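Local atomic coordinates of beta-lactamase Rm3 (Uncultured bacterium, PDB entry 5IQK), a protein that hydrolyses beta-lactam antibiotics as a zinc-dependent metallo-beta-lactamase of subclass B3, an activity associated with antibiotic resistance. Residues 24-27 against 32-35; 181-186 against 262-267; 88-93 against 128-133; 210-215 against 256-261. All blocks are in the same frame, centred on the assembly; numbering follows the deposited sequence.

Contact 1. Residues 24-27 against 32-35; sequences YYVG and SSVL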
loop_
_atom_site.group_PDB
_atom_site.type_symbol
_atom_site.label_atom_id
_atom_site.label_comp_id
_atom_site.label_asym_id
_atom_site.label_seq_id
_atom_site.Cartn_x
_atom_site.Cartn_y
_atom_site.Cartn_z
ATOM N N TYR A 24 -9.659 -1.708 -9.398
ATOM C CA TYR A 24 -8.860 -1.126 -10.484
ATOM C C TYR A 24 -7.516 -0.619 -9.980
ATOM O O TYR A 24 -7.426 -0.162 -8.841
ATOM C CB TYR A 24 -9.574 0.045 -11.128
ATOM C CG TYR A 24 -10.927 -0.297 -11.703
ATOM C CD1 TYR A 24 -11.081 -0.492 -13.062
ATOM C CD2 TYR A 24 -12.042 -0.428 -10.884
ATOM C CE1 TYR A 24 -12.321 -0.804 -13.604
ATOM C CE2 TYR A 24 -13.278 -0.736 -11.421
ATOM C CZ TYR A 24 -13.404 -0.927 -12.780
ATOM O OH TYR A 24 -14.633 -1.239 -13.320
ATOM N N TYR A 25 -6.507 -0.634 -10.848
ATOM C CA TYR A 25 -5.214 0.009 -10.561
ATOM C C TYR A 25 -5.192 1.455 -11.074
ATOM O O TYR A 25 -5.478 1.700 -12.246
ATOM C CB TYR A 25 -4.076 -0.779 -11.196
ATOM C CG TYR A 25 -2.693 -0.319 -10.749
ATOM C CD1 TYR A 25 -2.145 -0.775 -9.561
ATOM C CD2 TYR A 25 -1.961 0.579 -11.510
ATOM C CE1 TYR A 25 -0.878 -0.363 -9.141
ATOM C CE2 TYR A 25 -0.672 1.000 -11.101
ATOM C CZ TYR A 25 -0.159 0.526 -9.918
ATOM O OH TYR A 25 1.086 0.937 -9.504
ATOM N N VAL A 26 -4.866 2.409 -10.203
ATOM C CA VAL A 26 -4.835 3.820 -10.598
ATOM C C VAL A 26 -3.530 4.504 -10.179
ATOM O O VAL A 26 -3.452 5.738 -10.133
ATOM C CB VAL A 26 -6.030 4.605 -10.005
ATOM C CG1 VAL A 26 -7.333 4.139 -10.632
ATOM C CG2 VAL A 26 -6.082 4.446 -8.500
ATOM N N GLY A 27 -2.509 3.692 -9.908
ATOM C CA GLY A 27 -1.229 4.187 -9.442
ATOM C C GLY A 27 -0.226 4.518 -10.541
ATOM O O GLY A 27 -0.590 4.846 -11.678
ATOM N N SER A 32 1.899 1.924 -5.898
ATOM C CA SER A 32 0.540 1.470 -6.178
ATOM C C SER A 32 -0.509 2.400 -5.592
ATOM O O SER A 32 -0.289 3.063 -4.582
ATOM C CB SER A 32 0.314 0.046 -5.652
ATOM O OG SER A 32 1.170 -0.881 -6.312
ATOM N N SER A 33 -1.633 2.472 -6.285
ATOM C CA SER A 33 -2.859 3.049 -5.758
ATOM C C SER A 33 -3.979 2.218 -6.360
ATOM O O SER A 33 -3.914 1.865 -7.535
ATOM C CB SER A 33 -3.000 4.528 -6.124
ATOM O OG SER A 33 -4.193 5.063 -5.553
ATOM N N VAL A 34 -4.982 1.870 -5.561
ATOM C CA VAL A 34 -6.018 0.948 -6.010
ATOM C C VAL A 34 -7.408 1.525 -5.723
ATOM O O VAL A 34 -7.667 2.034 -4.625
ATOM C CB VAL A 34 -5.859 -0.448 -5.326
ATOM C CG1 VAL A 34 -7.091 -1.334 -5.564
ATOM C CG2 VAL A 34 -4.598 -1.147 -5.836
ATOM N N LEU A 35 -8.287 1.428 -6.713
ATOM C CA LEU A 35 -9.662 1.905 -6.608
ATOM C C LEU A 35 -10.631 0.725 -6.565
ATOM O O LEU A 35 -10.584 -0.158 -7.420
ATOM C CB LEU A 35 -9.987 2.829 -7.784
ATOM C CG LEU A 35 -11.334 3.554 -7.774
ATOM C CD1 LEU A 35 -11.339 4.650 -6.717
ATOM C CD2 LEU A 35 -11.628 4.124 -9.174
#
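The ring of Tyr-25 takes Ser-33 O over one face, 3.8 Å from CD1 and offset toward the rim, and on the same face the N of Gly-27 stands nearer the plane, also toward the rim; at its edge, in plane, Ser-32 OG lies 3.5 Å from CE1. At the edge of the Tyr-24 ring Leu-35 O approaches CD2, and Phe-65 packs edge-to-face with the ring. Both tyrosines belong to a beta hairpin, strands 23-25 and 34-36, near the outer end of the larger sheet of the alpha-beta/beta-alpha metallo-beta-lactamase fold. Tyr-24 and Leu-35 form an antiparallel hydrogen-bonded pair: Tyr-24 N gives to Leu-35 O at 2.7 Å, nearly along the C=O axis, and Leu-35 N returns a bond to Tyr-24 O. Tyr-25 and Val-34 follow as a non-hydrogen-bonded pair, their side chains on the other face of the sheet.

Tyr-25 has CG anti to the backbone N (chi1 -170°), which carries its ring along the hairpin to Ser-32, while its hydroxyl bonds to Met-28 O in the connecting turn. An aromatic with a polar end suits this buried place. Small serines suit the segment leading into strand 34-36, their hydroxyls turned to other backbone carbonyls: Ser-32 OG to Ser-221 O, Ser-33 OG to Ile-45 O and Asp-46 O. On the side of helix 53-62, branched Val-26 sets CG1 4.1 Å from Leu-35 CB, and both side chains reach Ile-60. Past the paired strands, Val-26 N still bonds to Ser-33 O at 2.9 Å, the donor tilted 35° from the carbonyl plane, and Val-26 CG2 lies 3.6 Å from Ser-33 OG.

Contact 2. Residues 181-186 against 262-267; sequences INAVSR and DSRLDQ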
loop_
_atom_site.group_PDB
_atom_site.type_symbol
_atom_site.label_atom_id
_atom_site.label_comp_id
_atom_site.label_asym_id
_atom_site.label_seq_id
_atom_site.Cartn_x
_atom_site.Cartn_y
_atom_site.Cartn_z
ATOM N N ILE A 181 7.051 -4.936 3.228
ATOM C CA ILE A 181 7.623 -5.673 4.354
ATOM C C ILE A 181 9.119 -5.890 4.129
ATOM O O ILE A 181 9.714 -6.830 4.668
ATOM C CB ILE A 181 6.925 -7.030 4.559
ATOM C CG1 ILE A 181 6.843 -7.789 3.240
ATOM C CG2 ILE A 181 5.528 -6.821 5.130
ATOM C CD1 ILE A 181 6.348 -9.209 3.384
ATOM N N ASN A 182 9.723 -5.011 3.329
ATOM C CA ASN A 182 11.144 -5.122 3.058
ATOM C C ASN A 182 11.967 -4.381 4.114
ATOM O O ASN A 182 11.694 -3.222 4.447
ATOM C CB ASN A 182 11.471 -4.626 1.635
ATOM C CG ASN A 182 11.042 -3.175 1.365
ATOM O OD1 ASN A 182 10.035 -2.684 1.883
ATOM N ND2 ASN A 182 11.808 -2.497 0.514
ATOM N N ALA A 183 12.965 -5.082 4.648
ATOM C CA ALA A 183 13.856 -4.527 5.664
ATOM C C ALA A 183 14.908 -3.611 5.032
ATOM O O ALA A 183 16.076 -4.001 4.843
ATOM C CB ALA A 183 14.530 -5.652 6.459
ATOM N N VAL A 184 14.470 -2.406 4.682
ATOM C CA VAL A 184 15.349 -1.364 4.180
ATOM C C VAL A 184 15.199 -0.156 5.103
ATOM O O VAL A 184 14.180 -0.011 5.790
ATOM C CB VAL A 184 15.012 -0.966 2.734
ATOM C CG1 VAL A 184 15.068 -2.180 1.834
ATOM C CG2 VAL A 184 13.613 -0.357 2.685
ATOM N N SER A 185 16.217 0.703 5.128
ATOM C CA SER A 185 16.266 1.810 6.083
ATOM C C SER A 185 17.243 2.887 5.627
ATOM O O SER A 185 17.905 2.740 4.602
ATOM C CB SER A 185 16.712 1.303 7.460
ATOM O OG SER A 185 18.083 0.930 7.396
ATOM N N ARG A 186 17.365 3.955 6.409
ATOM C CA ARG A 186 18.508 4.824 6.229
ATOM C C ARG A 186 19.773 4.050 6.620
ATOM O O ARG A 186 19.719 3.115 7.441
ATOM C CB ARG A 186 18.362 6.102 7.060
ATOM C CG ARG A 186 18.548 5.940 8.598
ATOM C CD ARG A 186 18.008 7.208 9.218
ATOM N NE ARG A 186 18.036 7.359 10.679
ATOM C CZ ARG A 186 17.206 6.745 11.529
ATOM N NH1 ARG A 186 17.270 7.016 12.822
ATOM N NH2 ARG A 186 16.339 5.827 11.103
ATOM N N ASP A 262 17.020 -12.071 5.824
ATOM C CA ASP A 262 18.177 -12.903 6.167
ATOM C C ASP A 262 19.483 -12.247 5.741
ATOM O O ASP A 262 20.465 -12.244 6.490
ATOM C CB ASP A 262 18.082 -14.286 5.518
ATOM C CG ASP A 262 16.979 -15.140 6.108
ATOM O OD1 ASP A 262 16.591 -14.898 7.270
ATOM O OD2 ASP A 262 16.511 -16.068 5.410
ATOM N N SER A 263 19.483 -11.685 4.538
ATOM C CA SER A 263 20.658 -10.993 4.017
ATOM C C SER A 263 20.964 -9.748 4.821
ATOM O O SER A 263 22.126 -9.443 5.093
ATOM C CB SER A 263 20.462 -10.605 2.552
ATOM O OG SER A 263 20.443 -11.748 1.729
ATOM N N ARG A 264 19.912 -9.014 5.163
ATOM C CA ARG A 264 20.047 -7.770 5.905
ATOM C C ARG A 264 20.643 -8.026 7.287
ATOM O O ARG A 264 21.594 -7.350 7.694
ATOM C CB ARG A 264 18.681 -7.077 6.017
ATOM C CG ARG A 264 18.640 -5.889 6.970
ATOM C CD ARG A 264 19.578 -4.783 6.539
ATOM N NE ARG A 264 19.570 -3.687 7.500
ATOM C CZ ARG A 264 19.219 -2.441 7.224
ATOM N NH1 ARG A 264 18.861 -2.111 5.987
ATOM N NH2 ARG A 264 19.242 -1.523 8.187
ATOM N N LEU A 265 20.100 -9.017 7.990
ATOM C CA LEU A 265 20.615 -9.396 9.311
ATOM C C LEU A 265 22.056 -9.870 9.249
ATOM O O LEU A 265 22.835 -9.619 10.165
ATOM C CB LEU A 265 19.735 -10.476 9.939
ATOM C CG LEU A 265 18.333 -9.954 10.263
ATOM C CD1 LEU A 265 17.461 -11.034 10.907
ATOM C CD2 LEU A 265 18.432 -8.720 11.152
ATOM N N ASP A 266 22.416 -10.564 8.176
ATOM C CA ASP A 266 23.800 -10.980 8.016
ATOM C C ASP A 266 24.700 -9.750 7.862
ATOM O O ASP A 266 25.777 -9.693 8.446
ATOM C CB ASP A 266 23.959 -11.931 6.829
ATOM C CG ASP A 266 25.397 -12.333 6.601
ATOM O OD1 ASP A 266 25.954 -13.076 7.442
ATOM O OD2 ASP A 266 25.975 -11.900 5.582
ATOM N N GLN A 267 24.244 -8.754 7.108
ATOM C CA GLN A 267 25.012 -7.516 6.939
ATOM C C GLN A 267 25.134 -6.743 8.251
ATOM O O GLN A 267 26.187 -6.184 8.541
ATOM C CB GLN A 267 24.375 -6.636 5.855
ATOM C CG GLN A 267 24.487 -7.215 4.444
ATOM C CD GLN A 267 23.559 -6.537 3.439
ATOM O OE1 GLN A 267 22.808 -5.624 3.785
ATOM N NE2 GLN A 267 23.601 -6.995 2.190
HETATM O O HOH W 1 18.539 -3.598 3.423
HETATM O O HOH W 2 18.495 -0.198 3.537
#
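Arg-264 leaves its helix with CG anti to the backbone N (chi1 170°) and bends at the next bond (chi2 62°), which brings the guanidinium to Ser-185; the serine hydroxyl, tucked between its own N and carbonyl carbon, turns to meet it. Arg-264 NH2 gives a nearly straight hydrogen bond to Ser-185 OG at 2.8 Å, with the oxygen at the edge of the guanidinium, in plane. A weak second bond comes from NH1. The same hydroxyl donates to Arg-186 O at 2.7 Å, so Ser-185 OG both accepts and gives, as a short hydroxyl side chain can.

The contact joins the loop after strand 171-178 to the long C-terminal helix 249-269. This loop passes the zinc site: Val-184 packs on the zinc ligand His-155, and Asn-182 O bonds to that ligand's ND1. Ala-183, the centre of an inverse gamma turn, has a methyl small enough to lie against the arginine stem, its CB 4.1 Å from Arg-264 CG. Two waters extend the edge-on grip. One joins Ala-183 O to Arg-264 NH1, and the other accepts from Ser-185 N and, weakly, from NH1. Arg-264 NE turns to Glu-268, one helical turn on, in a salt bridge.

Contact 3. Residues 88-93 against 128-133; sequences ELQRRS and VKDMRL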
loop_
_atom_site.group_PDB
_atom_site.type_symbol
_atom_site.label_atom_id
_atom_site.label_comp_id
_atom_site.label_asym_id
_atom_site.label_seq_id
_atom_site.Cartn_x
_atom_site.Cartn_y
_atom_site.Cartn_z
ATOM N N GLU A 88 -4.062 15.919 -0.654
ATOM C CA GLU A 88 -4.738 16.405 -1.862
ATOM C C GLU A 88 -5.928 15.528 -2.230
ATOM O O GLU A 88 -6.987 16.031 -2.610
ATOM C CB GLU A 88 -3.758 16.480 -3.041
ATOM C CG GLU A 88 -4.409 16.940 -4.350
ATOM C CD GLU A 88 -3.395 17.367 -5.408
ATOM O OE1 GLU A 88 -2.175 17.255 -5.155
ATOM O OE2 GLU A 88 -3.823 17.818 -6.495
ATOM N N LEU A 89 -5.752 14.214 -2.128
ATOM C CA LEU A 89 -6.832 13.288 -2.428
ATOM C C LEU A 89 -8.001 13.507 -1.472
ATOM O O LEU A 89 -9.170 13.498 -1.888
ATOM C CB LEU A 89 -6.340 11.845 -2.362
ATOM C CG LEU A 89 -5.327 11.491 -3.452
ATOM C CD1 LEU A 89 -4.705 10.135 -3.191
ATOM C CD2 LEU A 89 -5.997 11.539 -4.839
ATOM N N GLN A 90 -7.689 13.742 -0.203
ATOM C CA GLN A 90 -8.728 14.049 0.777
ATOM C C GLN A 90 -9.462 15.341 0.441
ATOM O O GLN A 90 -10.688 15.384 0.469
ATOM C CB GLN A 90 -8.135 14.146 2.179
ATOM C CG GLN A 90 -9.095 14.694 3.227
ATOM C CD GLN A 90 -8.657 14.315 4.627
ATOM O OE1 GLN A 90 -7.883 15.034 5.261
ATOM N NE2 GLN A 90 -9.156 13.186 5.121
ATOM N N ARG A 91 -8.719 16.389 0.105
ATOM C CA ARG A 91 -9.345 17.664 -0.233
ATOM C C ARG A 91 -10.277 17.541 -1.431
ATOM O O ARG A 91 -11.350 18.144 -1.452
ATOM C CB ARG A 91 -8.291 18.729 -0.517
ATOM C CG ARG A 91 -7.720 19.389 0.721
ATOM C CD ARG A 91 -6.986 20.669 0.355
ATOM N NE ARG A 91 -5.988 20.453 -0.693
ATOM C CZ ARG A 91 -4.740 20.055 -0.464
ATOM N NH1 ARG A 91 -4.339 19.818 0.777
ATOM N NH2 ARG A 91 -3.895 19.886 -1.474
ATOM N N ARG A 92 -9.878 16.744 -2.419
ATOM C CA ARG A 92 -10.649 16.634 -3.661
ATOM C C ARG A 92 -11.853 15.698 -3.519
ATOM O O ARG A 92 -12.802 15.775 -4.299
ATOM C CB ARG A 92 -9.750 16.155 -4.807
ATOM C CG ARG A 92 -8.704 17.175 -5.284
ATOM C CD ARG A 92 -9.347 18.301 -6.090
ATOM N NE ARG A 92 -9.999 17.807 -7.301
ATOM C CZ ARG A 92 -9.375 17.603 -8.457
ATOM N NH1 ARG A 92 -8.085 17.876 -8.577
ATOM N NH2 ARG A 92 -10.045 17.139 -9.499
ATOM N N SER A 93 -11.809 14.802 -2.538
ATOM C CA SER A 93 -12.893 13.841 -2.344
ATOM C C SER A 93 -13.750 14.146 -1.120
ATOM O O SER A 93 -14.918 13.740 -1.051
ATOM C CB SER A 93 -12.325 12.428 -2.235
ATOM O OG SER A 93 -11.505 12.306 -1.086
ATOM N N VAL A 128 -2.169 15.262 6.885
ATOM C CA VAL A 128 -3.534 14.833 6.623
ATOM C C VAL A 128 -4.385 15.295 7.782
ATOM O O VAL A 128 -4.066 15.025 8.943
ATOM C CB VAL A 128 -3.649 13.317 6.453
ATOM C CG1 VAL A 128 -5.104 12.941 6.202
ATOM C CG2 VAL A 128 -2.772 12.852 5.301
ATOM N N LYS A 129 -5.464 15.991 7.448
ATOM C CA LYS A 129 -6.281 16.713 8.408
ATOM C C LYS A 129 -7.221 15.797 9.208
ATOM O O LYS A 129 -7.263 15.861 10.437
ATOM C CB LYS A 129 -7.061 17.797 7.645
ATOM C CG LYS A 129 -7.611 18.955 8.470
ATOM C CD LYS A 129 -8.507 19.853 7.604
ATOM C CE LYS A 129 -8.751 21.208 8.258
ATOM N NZ LYS A 129 -9.847 21.988 7.608
ATOM N N ASP A 130 -7.974 14.954 8.512
ATOM C CA ASP A 130 -9.045 14.177 9.143
ATOM C C ASP A 130 -8.865 12.677 8.953
ATOM O O ASP A 130 -8.758 12.195 7.823
ATOM C CB ASP A 130 -10.400 14.624 8.606
ATOM C CG ASP A 130 -10.668 16.088 8.876
ATOM O OD1 ASP A 130 -10.583 16.497 10.053
ATOM O OD2 ASP A 130 -10.949 16.831 7.912
ATOM N N MET A 131 -8.830 11.936 10.057
ATOM C CA MET A 131 -8.478 10.518 10.000
ATOM C C MET A 131 -9.299 9.600 10.898
ATOM O O MET A 131 -9.871 10.032 11.889
ATOM C CB MET A 131 -7.006 10.352 10.347
ATOM C CG MET A 131 -6.077 10.872 9.273
ATOM S SD MET A 131 -4.395 10.489 9.700
ATOM C CE MET A 131 -4.090 11.678 11.004
ATOM N N ARG A 132 -9.351 8.326 10.526
ATOM C CA ARG A 132 -9.944 7.294 11.372
ATOM C C ARG A 132 -8.905 6.217 11.642
ATOM O O ARG A 132 -8.204 5.791 10.738
ATOM C CB ARG A 132 -11.188 6.687 10.713
ATOM C CG ARG A 132 -12.307 7.680 10.482
ATOM C CD ARG A 132 -12.691 8.350 11.794
ATOM N NE ARG A 132 -13.684 9.408 11.629
ATOM C CZ ARG A 132 -14.998 9.203 11.626
ATOM N NH1 ARG A 132 -15.480 7.976 11.777
ATOM N NH2 ARG A 132 -15.830 10.224 11.476
ATOM N N LEU A 133 -8.801 5.764 12.883
ATOM C CA LEU A 133 -7.775 4.775 13.184
ATOM C C LEU A 133 -8.213 3.378 12.752
ATOM O O LEU A 133 -9.336 2.952 13.043
ATOM C CB LEU A 133 -7.445 4.805 14.675
ATOM C CG LEU A 133 -6.872 6.142 15.138
ATOM C CD1 LEU A 133 -6.516 6.095 16.617
ATOM C CD2 LEU A 133 -5.655 6.506 14.312
#
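Hydrogen bonds from one amide do most of the work, as Gln-90 reaches out of helix 86-93 to the backbone of residues 129 and 130. Gln-90 NE2 donates to Asp-130 O at 2.9 Å, an almost straight bond (169°) that lies in the carbonyl plane on a lone pair and also within the plane of the glutamine amide. In return Asp-130 N gives to Gln-90 OE1 at 3.3 Å. Donor and acceptor of the side-chain amide are thus matched to acceptor and donor of a single residue, a reciprocal pair much like that between neighbouring strands. Lys-129 N adds a weak bond to OE1. The side chain spans the gap because its CG stands anti to the backbone N (chi1 170°) and the chain stays extended beyond it.

Van der Waals contacts are few and set carbons against the amide. Val-128 CG1 lies 3.6 Å from Gln-90 OE1, while Val-128 and the glutamine both lean on Val-97 of strand 96-99. Lys-129 offers only its CB, 3.7 Å from OE1, before its chain leads away, and Asp-130 CB lies near NE2; long or charged residues suit these exposed positions, since the backbone is what binds.

In the fold, the contact ties a helix packed on the larger sheet to the loop entering its last strand, 131-133. Gln-90 NE2 has a further acceptor in Ala-95 O, just before strand 96-99. With both amide ends engaged, the buried glutamine has its polar atoms satisfied and its flip state defined, and an uncharged group serves backbone partners, probably without the cost of burying a net charge at this partly covered site.

Contact 4. Residues 210-215 against 256-261; sequences TLEKLP and AARTLL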
loop_
_atom_site.group_PDB
_atom_site.type_symbol
_atom_site.label_atom_id
_atom_site.label_comp_id
_atom_site.label_asym_id
_atom_site.label_seq_id
_atom_site.Cartn_x
_atom_site.Cartn_y
_atom_site.Cartn_z
ATOM N N THR A 210 1.440 -13.445 9.175
ATOM C CA THR A 210 0.118 -12.914 8.861
ATOM C C THR A 210 -0.160 -12.958 7.367
ATOM O O THR A 210 -1.191 -13.469 6.921
ATOM C CB THR A 210 -0.026 -11.460 9.342
ATOM O OG1 THR A 210 -0.020 -11.428 10.773
ATOM C CG2 THR A 210 -1.330 -10.850 8.836
ATOM N N LEU A 211 0.777 -12.428 6.596
ATOM C CA LEU A 211 0.566 -12.303 5.167
ATOM C C LEU A 211 0.561 -13.657 4.471
ATOM O O LEU A 211 -0.239 -13.875 3.551
ATOM C CB LEU A 211 1.620 -11.381 4.545
ATOM C CG LEU A 211 1.387 -9.875 4.730
ATOM C CD1 LEU A 211 2.624 -9.081 4.348
ATOM C CD2 LEU A 211 0.189 -9.425 3.882
ATOM N N GLU A 212 1.400 -14.585 4.924
ATOM C CA GLU A 212 1.548 -15.835 4.185
ATOM C C GLU A 212 0.339 -16.760 4.320
ATOM O O GLU A 212 0.171 -17.675 3.514
ATOM C CB GLU A 212 2.807 -16.591 4.626
ATOM C CG GLU A 212 2.687 -17.267 5.980
ATOM C CD GLU A 212 4.009 -17.849 6.453
ATOM O OE1 GLU A 212 4.974 -17.837 5.660
ATOM O OE2 GLU A 212 4.082 -18.314 7.613
ATOM N N LYS A 213 -0.528 -16.513 5.297
ATOM C CA LYS A 213 -1.695 -17.371 5.417
ATOM C C LYS A 213 -3.013 -16.657 5.122
ATOM O O LYS A 213 -4.084 -17.229 5.326
ATOM C CB LYS A 213 -1.754 -18.022 6.803
ATOM C CG LYS A 213 -1.804 -17.083 7.983
ATOM C CD LYS A 213 -1.672 -17.868 9.286
ATOM C CE LYS A 213 -1.676 -16.950 10.504
ATOM N NZ LYS A 213 -2.901 -16.103 10.581
ATOM N N LEU A 214 -2.940 -15.436 4.602
ATOM C CA LEU A 214 -4.129 -14.756 4.088
ATOM C C LEU A 214 -4.687 -15.451 2.857
ATOM O O LEU A 214 -3.926 -15.834 1.972
ATOM C CB LEU A 214 -3.817 -13.305 3.712
ATOM C CG LEU A 214 -3.714 -12.197 4.748
ATOM C CD1 LEU A 214 -3.515 -10.892 4.013
ATOM C CD2 LEU A 214 -4.986 -12.142 5.571
ATOM N N PRO A 215 -6.029 -15.586 2.778
ATOM C CA PRO A 215 -6.653 -15.942 1.499
ATOM C C PRO A 215 -6.200 -14.926 0.463
ATOM O O PRO A 215 -6.275 -13.725 0.727
ATOM C CB PRO A 215 -8.154 -15.841 1.787
ATOM C CG PRO A 215 -8.255 -16.022 3.291
ATOM C CD PRO A 215 -7.019 -15.365 3.842
ATOM N N ALA A 256 10.113 -13.976 -0.400
ATOM C CA ALA A 256 11.101 -13.024 -0.909
ATOM C C ALA A 256 11.557 -12.040 0.168
ATOM O O ALA A 256 12.741 -11.684 0.248
ATOM C CB ALA A 256 10.543 -12.273 -2.110
ATOM N N ALA A 257 10.612 -11.610 0.993
ATOM C CA ALA A 257 10.902 -10.680 2.073
ATOM C C ALA A 257 11.730 -11.354 3.162
ATOM O O ALA A 257 12.584 -10.712 3.784
ATOM C CB ALA A 257 9.619 -10.128 2.651
ATOM N N ARG A 258 11.499 -12.649 3.377
ATOM C CA ARG A 258 12.288 -13.406 4.353
ATOM C C ARG A 258 13.736 -13.488 3.912
ATOM O O ARG A 258 14.663 -13.356 4.722
ATOM C CB ARG A 258 11.752 -14.819 4.534
ATOM C CG ARG A 258 10.547 -14.909 5.426
ATOM C CD ARG A 258 10.240 -16.354 5.774
ATOM N NE ARG A 258 9.253 -16.403 6.840
ATOM C CZ ARG A 258 8.036 -16.915 6.718
ATOM N NH1 ARG A 258 7.214 -16.896 7.758
ATOM N NH2 ARG A 258 7.657 -17.474 5.575
ATOM N N THR A 259 13.911 -13.749 2.620
ATOM C CA THR A 259 15.227 -13.833 2.011
ATOM C C THR A 259 15.974 -12.522 2.171
ATOM O O THR A 259 17.155 -12.509 2.549
ATOM C CB THR A 259 15.113 -14.193 0.524
ATOM O OG1 THR A 259 14.540 -15.500 0.412
ATOM C CG2 THR A 259 16.466 -14.198 -0.139
ATOM N N LEU A 260 15.283 -11.422 1.883
ATOM C CA LEU A 260 15.859 -10.093 2.049
ATOM C C LEU A 260 16.249 -9.874 3.516
ATOM O O LEU A 260 17.353 -9.403 3.809
ATOM C CB LEU A 260 14.876 -9.019 1.565
ATOM C CG LEU A 260 15.244 -7.531 1.595
ATOM C CD1 LEU A 260 14.416 -6.752 0.597
ATOM C CD2 LEU A 260 15.097 -6.906 2.967
ATOM N N LEU A 261 15.348 -10.203 4.442
ATOM C CA LEU A 261 15.666 -10.024 5.866
ATOM C C LEU A 261 16.900 -10.831 6.299
ATOM O O LEU A 261 17.737 -10.330 7.065
ATOM C CB LEU A 261 14.470 -10.392 6.752
ATOM C CG LEU A 261 14.748 -10.202 8.248
ATOM C CD1 LEU A 261 15.122 -8.757 8.557
ATOM C CD2 LEU A 261 13.559 -10.631 9.091
#
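Glu-212, from helix 200-212, and Arg-258, within helix 249-269, are carried on backbones too far apart to touch, the nearest CA atoms, those of Glu-212 and Ala-257, being 10.9 Å apart. Two long side chains close the gap, crossing at about a right angle. The main bond runs from Arg-258 NH2 to Glu-212 OE1 at 2.7 Å, reaching the oxygen on its syn side and lying near the guanidinium plane. Arg-258 NH1 adds weak bonds to the same oxygen at 3.2 Å and to OE2 at 3.4 Å. Because the carboxylate and guanidinium planes stand 54° apart, the salt bridge is skewed rather than the flat two-pronged kind.

It links helix 200-212, where Leu-211 packs on strand 171-178 of the smaller sheet of this metallo-beta-lactamase, to the long C-terminal helix 249-269. Beneath it the packing is apolar: Leu-211 and the stem of Glu-212 rest on Val-254, and Ala-257 and Arg-258 on Phe-208.

Length suits both residues here, since their stems can lie on the apolar seam while the charged ends meet at the surface. Glu-212 is extended beyond CG, and its first torsion (chi1 75°) sends the chain out toward the other helix; Arg-258 is likewise straight from CG to NE, and its NH2 comes to Glu-212 OE1 22° out of the carboxylate plane.

In the fold
Contact 1 is the buried one, a hairpin held by backbone bonds and close side-chain packing. Contact 3 reaches the same sheet toward its other end, about 17 Å away between centres, but there one side-chain amide meets backbone groups in a partly buried place. Contacts 2 and 4 share helix 249-269 and lie about 14 Å apart between centres; contact 4 is nested within the chain loop that contact 2 closes, and they touch where Ile-181 packs on Ala-257 and Leu-211. In the surface contact 4 Arg-258 pairs with a carboxylate across the contact, whereas in the partly buried contact 2 Arg-264 meets a hydroxyl and waters, its carboxylate partner Glu-268 lying on its own helix. Contact 3 lies across the chain's centre from both.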